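Local structure of 4-oxalocrotonate decarboxylase NahK (Pseudomonas putida, 5D2K) at residues 54-57 with 58-62; 46-49 with 50-54. The protein catalyses the metal-assisted decarboxylation of (3E)-2-oxohex-3-enedioate to 2-oxopent-4-enoate and carbon dioxide, a step in naphthalene degradation. The protein carries 1 engineered substitution. All coordinates share one frame; numbering follows the deposited sequence. Where two conformers were deposited one is given.

In the fold
Both contacts are turns of one helix, 44-60, and they run on from each other: interaction 2 takes the first half, interaction 1 the last turns and the end of the helix, with Ile54 common to both and about 12 Å between their centres. Neither touches the bound 2-oxoadipate. In interaction 2 the side chain of Gln51 comes within about 10 Å of the ligand and about 7 Å of the side chain of Lys69, a residue of the substrate site; in interaction 1 Ile54 stays about 14 Å from the ligand. Strand 87-92 is met by both, through Tyr88 in interaction 2 and Phe90 in interaction 1, and helix 12-27 covers another flank.

Interaction 1 of 2, residues 54-57 with 58-62; sequences IRRR and KEARG. With EDO (1,2-ethanediol), chain E.
Arg55 and Glu59, one turn apart, form a salt bridge in which NE of Arg55 gives a nearly straight hydrogen bond to OE2 of Glu59 at 2.9 Å. The acceptor lies close to the guanidinium plane, yet the carboxylate is met from above its own plane, the two planes standing 70° apart. With CG trans to the backbone N (chi1 -177°) and the chain extended as far as NE, Arg55 carries its guanidinium past Glu59. NH1 and NH2 then hold the two hydroxyls of an ethanediol probably left from the crystallisation liquor, O2 at 2.8 Å from NH1 and O1 at 2.9 Å from NH2, while a water links NH2 to OE2 of Glu59. A methionine here would probably leave the Glu59 carboxylate without its charged mate. This is the C-terminal end of helix 44-60, closed by a Schellman motif: Gly62, at positive phi, is the C-prime residue, and its N bonds to O of Glu59 at 3.0 Å. On another flank O of Arg57 sits over the centre of one face of the Arg61 guanidinium, 3.7 Å from its plane. Chi1 of 74° sets CG of Arg61 between backbone N and carbonyl carbon, and a bend at chi3 turns the group back along the helix. NH1 of Arg61 thereby comes within 4.0 Å of NE of Arg57, an approach of like charges that Glu23 probably offsets, since it forms salt bridges with both arginines. Lys58 runs alongside Ile54, its CE 4.2 Å from CG2 of Ile54, and its NZ reaches Glu23, Glu26 and Tyr94.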
ATOM      1  N   ILE A  54       3.569 -15.279   1.388  1.00 10.52           N
ATOM      2  CA  ILE A  54       2.990 -14.944   0.088  1.00  9.94           C
ATOM      3  C   ILE A  54       4.048 -14.258  -0.774  1.00  9.70           C
ATOM      4  O   ILE A  54       4.195 -14.574  -1.961  1.00  9.04           O
ATOM      5  CB  ILE A  54       1.743 -14.048   0.232  1.00  9.55           C
ATOM      6  CG1 ILE A  54       0.621 -14.815   0.955  1.00  8.96           C
ATOM      7  CG2 ILE A  54       1.254 -13.597  -1.128  1.00  9.25           C
ATOM      8  CD1 ILE A  54      -0.637 -13.980   1.196  1.00 11.17           C
ATOM      9  N   ARG A  55       4.796 -13.328  -0.177  1.00  7.96           N
ATOM     10  CA  ARG A  55       5.919 -12.717  -0.893  1.00  8.63           C
ATOM     11  C   ARG A  55       6.887 -13.774  -1.444  1.00  8.81           C
ATOM     12  O   ARG A  55       7.309 -13.683  -2.603  1.00  9.73           O
ATOM     13  CB  ARG A  55       6.680 -11.729   0.011  1.00  7.98           C
ATOM     14  CG  ARG A  55       7.815 -11.017  -0.716  1.00 11.07           C
ATOM     15  CD  ARG A  55       8.589 -10.061   0.185  1.00 13.86           C
ATOM     16  NE  ARG A  55       9.814  -9.620  -0.487  1.00 14.74           N
ATOM     17  CZ  ARG A  55      10.401  -8.445  -0.273  1.00 18.13           C
ATOM     18  NH1 ARG A  55       9.886  -7.593   0.599  1.00 15.53           N
ATOM     19  NH2 ARG A  55      11.506  -8.129  -0.938  1.00 19.70           N
ATOM     20  N   ARG A  56       7.223 -14.775  -0.621  1.00  9.50           N
ATOM     21  CA  ARG A  56       8.114 -15.841  -1.051  1.00 10.27           C
ATOM     22  C   ARG A  56       7.523 -16.648  -2.222  1.00 11.57           C
ATOM     23  O   ARG A  56       8.234 -16.975  -3.175  1.00 11.00           O
ATOM     24  CB  ARG A  56       8.450 -16.781   0.114  1.00 11.44           C
ATOM     25  CG  ARG A  56       9.602 -17.733  -0.217  1.00 15.21           C
ATOM     26  CD  ARG A  56       9.532 -19.026   0.603  1.00 15.70           C
ATOM     27  NE  ARG A  56       8.280 -19.737   0.356  1.00 15.47           N
ATOM     28  CZ  ARG A  56       8.033 -20.479  -0.720  1.00 16.36           C
ATOM     29  NH1 ARG A  56       8.956 -20.627  -1.666  1.00 18.00           N
ATOM     30  NH2 ARG A  56       6.855 -21.068  -0.857  1.00 18.12           N
ATOM     31  N   ARG A  57       6.230 -16.949  -2.157  1.00  9.43           N
ATOM     32  CA  ARG A  57       5.573 -17.656  -3.252  1.00 10.21           C
ATOM     33  C   ARG A  57       5.720 -16.876  -4.561  1.00 12.18           C
ATOM     34  O   ARG A  57       5.999 -17.450  -5.618  1.00 12.40           O
ATOM     35  CB  ARG A  57       4.091 -17.886  -2.933  1.00 12.43           C
ATOM     36  CG  ARG A  57       3.848 -18.845  -1.760  1.00 11.67           C
ATOM     37  CD  ARG A  57       2.349 -18.950  -1.420  1.00 11.99           C
ATOM     38  NE  ARG A  57       1.554 -19.534  -2.501  1.00 11.95           N
ATOM     39  CZ  ARG A  57       1.446 -20.843  -2.731  1.00 12.01           C
ATOM     40  NH1 ARG A  57       2.070 -21.721  -1.948  1.00 14.27           N
ATOM     41  NH2 ARG A  57       0.707 -21.279  -3.744  1.00 14.34           N
ATOM     42  N   LYS A  58       5.543 -15.560  -4.485  1.00  9.75           N
ATOM     43  CA  LYS A  58       5.619 -14.750  -5.689  1.00  9.01           C
ATOM     44  C   LYS A  58       7.053 -14.678  -6.203  1.00  9.08           C
ATOM     45  O   LYS A  58       7.280 -14.789  -7.408  1.00 10.27           O
ATOM     46  CB  LYS A  58       5.057 -13.341  -5.433  1.00  8.66           C
ATOM     47  CG  LYS A  58       3.555 -13.356  -5.176  1.00  8.34           C
ATOM     48  CD  LYS A  58       2.950 -11.958  -5.299  1.00  9.31           C
ATOM     49  CE  LYS A  58       1.468 -11.955  -4.963  1.00  9.06           C
ATOM     50  NZ  LYS A  58       0.675 -12.916  -5.819  1.00  9.50           N
ATOM     51  N   GLU A  59       8.016 -14.510  -5.302  1.00 10.30           N
ATOM     52  CA  GLU A  59       9.429 -14.485  -5.675  0.53 11.43           C
ATOM     53  C   GLU A  59       9.859 -15.800  -6.325  1.00 11.83           C
ATOM     54  O   GLU A  59      10.632 -15.808  -7.291  1.00 12.73           O
ATOM     55  CB  GLU A  59      10.305 -14.201  -4.450  0.53 12.04           C
ATOM     56  CG  GLU A  59      10.231 -12.764  -3.924  0.53 13.79           C
ATOM     57  CD  GLU A  59      10.835 -12.609  -2.528  0.53 12.99           C
ATOM     58  OE1 GLU A  59      10.867 -13.604  -1.768  0.53 16.82           O
ATOM     59  OE2 GLU A  59      11.272 -11.484  -2.188  0.53 16.41           O
ATOM     60  N   ALA A  60       9.363 -16.908  -5.769  1.00 11.97           N
ATOM     61  CA  ALA A  60       9.745 -18.234  -6.240  1.00 14.03           C
ATOM     62  C   ALA A  60       9.272 -18.504  -7.656  1.00 14.07           C
ATOM     63  O   ALA A  60       9.891 -19.299  -8.376  1.00 17.21           O
ATOM     64  CB  ALA A  60       9.203 -19.308  -5.300  1.00 13.65           C
ATOM     65  N   ARG A  61       8.186 -17.856  -8.070  1.00 12.64           N
ATOM     66  CA  ARG A  61       7.713 -18.059  -9.437  1.00 14.54           C
ATOM     67  C   ARG A  61       8.205 -16.963 -10.379  1.00 12.93           C
ATOM     68  O   ARG A  61       7.750 -16.875 -11.526  1.00 15.59           O
ATOM     69  CB  ARG A  61       6.177 -18.191  -9.482  1.00 15.09           C
ATOM     70  CG  ARG A  61       5.335 -16.928  -9.284  1.00 16.07           C
ATOM     71  CD  ARG A  61       3.828 -17.236  -9.433  1.00 16.44           C
ATOM     72  NE  ARG A  61       3.318 -18.144  -8.397  1.00 15.64           N
ATOM     73  CZ  ARG A  61       2.733 -17.745  -7.269  1.00 13.33           C
ATOM     74  NH1 ARG A  61       2.313 -18.643  -6.376  1.00 13.55           N
ATOM     75  NH2 ARG A  61       2.585 -16.449  -7.007  1.00 11.60           N
ATOM     76  N   GLY A  62       9.143 -16.143  -9.901  1.00 11.78           N
ATOM     77  CA  GLY A  62       9.833 -15.205 -10.770  1.00 13.59           C
ATOM     78  C   GLY A  62       9.387 -13.752 -10.702  1.00 12.00           C
ATOM     79  O   GLY A  62       9.943 -12.901 -11.413  1.00 12.75           O
TER
HETATM   80  C1  EDO E 303      12.006  -4.426  -0.911  1.00 28.05           C
HETATM   81  O1  EDO E 303      12.655  -5.564  -1.487  1.00 33.51           O
HETATM   82  C2  EDO E 303      12.276  -4.414   0.585  1.00 28.55           C
HETATM   83  O2  EDO E 303      11.523  -5.445   1.233  1.00 25.77           O
HETATM   84  O   HOH W   1      12.750  -9.504  -3.305  1.00 23.01           O

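Interaction 2 of 2, residues 46-49 with 50-54; sequences DAYD and VQWEI
Tyr48 meets Gln51 and Trp52 on one flank of helix 44-60, in the i to i+3 and i to i+4 pairings of an alpha-helix. The side chains of Tyr48 and Gln51 run side by side, pointing the same way, with ring and amide planes 68° apart; NE2 of Gln51 lies 4.0 Å from CE1 of Tyr48. The backbone bond from Trp52 N to Tyr48 O, 2.9 Å long, belongs to a regular run that also joins Val50 to Asp46, Gln51 to Ala47 and Glu53 to Asp49. On a different side of the helix, CG2 of Val50 sits 3.4 Å from O of Asp46. Partners further out fix the polar ends. Tyr88 meets three of them: its N donates to OH of Tyr48, its O accepts from NE2 of Gln51, and its OH bonds to NE1 of Trp52; its ring also stacks with that of Tyr48. Val164 O takes a second bond from NE2, tying the helix to helix 160-165. Asp49 forms salt bridges with Arg8 and Arg227, and Asp46 bonds to Thr9, Leu10 and Thr43. With CG of Trp52 opposite its carbonyl carbon (chi1 -78°), the indole turns an edge to the preceding turn, bringing CD1 to 3.0 Å from O of Tyr48.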
ATOM      1  N   ASP A  46       1.930 -13.769  13.494  1.00 12.60           N
ATOM      2  CA  ASP A  46       1.339 -14.801  12.623  1.00 13.77           C
ATOM      3  C   ASP A  46       0.989 -14.233  11.245  1.00 12.19           C
ATOM      4  O   ASP A  46       1.314 -14.812  10.209  1.00 11.08           O
ATOM      5  CB  ASP A  46       0.057 -15.386  13.228  1.00 12.05           C
ATOM      6  CG  ASP A  46       0.299 -16.308  14.411  1.00 16.39           C
ATOM      7  OD1 ASP A  46       1.291 -17.066  14.430  1.00 16.83           O
ATOM      8  OD2 ASP A  46      -0.560 -16.280  15.316  1.00 16.14           O
ATOM      9  N   ALA A  47       0.296 -13.100  11.252  1.00 12.40           N
ATOM     10  CA  ALA A  47      -0.199 -12.498  10.023  1.00 11.26           C
ATOM     11  C   ALA A  47       0.952 -12.032   9.136  1.00 11.29           C
ATOM     12  O   ALA A  47       0.906 -12.203   7.915  1.00 11.39           O
ATOM     13  CB  ALA A  47      -1.132 -11.339  10.348  1.00 10.81           C
ATOM     14  N   TYR A  48       1.992 -11.457   9.736  1.00 11.41           N
ATOM     15  CA  TYR A  48       3.124 -11.042   8.918  1.00 10.90           C
ATOM     16  C   TYR A  48       3.898 -12.265   8.404  1.00 12.49           C
ATOM     17  O   TYR A  48       4.438 -12.221   7.299  1.00 10.35           O
ATOM     18  CB  TYR A  48       4.043 -10.077   9.681  1.00  9.97           C
ATOM     19  CG  TYR A  48       3.576  -8.627   9.597  1.00 11.53           C
ATOM     20  CD1 TYR A  48       3.631  -7.920   8.389  1.00  9.27           C
ATOM     21  CD2 TYR A  48       3.058  -7.972  10.710  1.00 11.02           C
ATOM     22  CE1 TYR A  48       3.197  -6.594   8.304  1.00 10.06           C
ATOM     23  CE2 TYR A  48       2.626  -6.646  10.635  1.00 13.07           C
ATOM     24  CZ  TYR A  48       2.699  -5.966   9.429  1.00 12.25           C
ATOM     25  OH  TYR A  48       2.261  -4.659   9.338  1.00 12.39           O
ATOM     26  N   ASP A  49       3.920 -13.358   9.175  1.00 10.83           N
ATOM     27  CA  ASP A  49       4.504 -14.611   8.685  1.00 12.25           C
ATOM     28  C   ASP A  49       3.790 -15.045   7.406  1.00  9.87           C
ATOM     29  O   ASP A  49       4.425 -15.441   6.422  1.00 10.49           O
ATOM     30  CB  ASP A  49       4.390 -15.748   9.721  1.00 11.50           C
ATOM     31  CG  ASP A  49       5.394 -15.630  10.861  1.00 16.76           C
ATOM     32  OD1 ASP A  49       6.314 -14.789  10.811  1.00 13.79           O
ATOM     33  OD2 ASP A  49       5.262 -16.421  11.825  1.00 16.60           O
ATOM     34  N   VAL A  50       2.460 -14.975   7.434  1.00  9.54           N
ATOM     35  CA  VAL A  50       1.682 -15.345   6.265  1.00  9.01           C
ATOM     36  C   VAL A  50       1.980 -14.398   5.095  1.00  8.96           C
ATOM     37  O   VAL A  50       2.203 -14.856   3.976  1.00 10.63           O
ATOM     38  CB  VAL A  50       0.173 -15.365   6.584  1.00 10.23           C
ATOM     39  CG1 VAL A  50      -0.663 -15.533   5.316  1.00 12.16           C
ATOM     40  CG2 VAL A  50      -0.140 -16.482   7.579  1.00 12.52           C
ATOM     41  N   GLN A  51       2.001 -13.092   5.356  1.00 10.26           N
ATOM     42  CA  GLN A  51       2.295 -12.122   4.305  1.00 10.22           C
ATOM     43  C   GLN A  51       3.658 -12.358   3.656  1.00 10.59           C
ATOM     44  O   GLN A  51       3.784 -12.337   2.421  1.00 10.49           O
ATOM     45  CB  GLN A  51       2.246 -10.690   4.847  1.00  8.36           C
ATOM     46  CG  GLN A  51       2.389  -9.651   3.723  1.00  9.13           C
ATOM     47  CD  GLN A  51       2.614  -8.247   4.238  1.00 10.44           C
ATOM     48  OE1 GLN A  51       3.701  -7.682   4.077  1.00 10.90           O
ATOM     49  NE2 GLN A  51       1.581  -7.659   4.836  1.00  9.73           N
ATOM     50  N   TRP A  52       4.687 -12.580   4.478  1.00  9.85           N
ATOM     51  CA  TRP A  52       6.017 -12.785   3.927  1.00 10.00           C
ATOM     52  C   TRP A  52       6.120 -14.129   3.197  1.00  8.58           C
ATOM     53  O   TRP A  52       6.933 -14.285   2.287  1.00 10.72           O
ATOM     54  CB  TRP A  52       7.092 -12.678   5.020  1.00 10.45           C
ATOM     55  CG  TRP A  52       7.423 -11.260   5.425  1.00  9.26           C
ATOM     56  CD1 TRP A  52       6.755 -10.497   6.329  1.00 10.22           C
ATOM     57  CD2 TRP A  52       8.517 -10.453   4.946  1.00 10.94           C
ATOM     58  NE1 TRP A  52       7.357  -9.262   6.451  1.00 12.33           N
ATOM     59  CE2 TRP A  52       8.438  -9.209   5.607  1.00 11.40           C
ATOM     60  CE3 TRP A  52       9.545 -10.661   4.015  1.00 11.37           C
ATOM     61  CZ2 TRP A  52       9.353  -8.174   5.376  1.00 12.25           C
ATOM     62  CZ3 TRP A  52      10.460  -9.632   3.788  1.00 13.00           C
ATOM     63  CH2 TRP A  52      10.350  -8.404   4.463  1.00 11.31           C
ATOM     64  N   GLU A  53       5.280 -15.095   3.569  1.00 10.70           N
ATOM     65  CA  GLU A  53       5.244 -16.346   2.825  1.00 11.85           C
ATOM     66  C   GLU A  53       4.587 -16.134   1.462  1.00 10.51           C
ATOM     67  O   GLU A  53       5.015 -16.726   0.478  1.00  9.73           O
ATOM     68  CB  GLU A  53       4.526 -17.443   3.620  1.00 10.01           C
ATOM     69  CG  GLU A  53       4.265 -18.742   2.859  1.00  9.81           C
ATOM     70  CD  GLU A  53       5.488 -19.450   2.300  1.00 13.18           C
ATOM     71  OE1 GLU A  53       6.645 -19.148   2.688  1.00 13.63           O
ATOM     72  OE2 GLU A  53       5.270 -20.351   1.452  1.00 12.71           O
ATOM     73  N   ILE A  54       3.569 -15.279   1.388  1.00 10.52           N
ATOM     74  CA  ILE A  54       2.990 -14.944   0.088  1.00  9.94           C
ATOM     75  C   ILE A  54       4.048 -14.258  -0.774  1.00  9.70           C
ATOM     76  O   ILE A  54       4.195 -14.574  -1.961  1.00  9.04           O
ATOM     77  CB  ILE A  54       1.743 -14.048   0.232  1.00  9.55           C
ATOM     78  CG1 ILE A  54       0.621 -14.815   0.955  1.00  8.96           C
ATOM     79  CG2 ILE A  54       1.254 -13.597  -1.128  1.00  9.25           C
ATOM     80  CD1 ILE A  54      -0.637 -13.980   1.196  1.00 11.17           C
TER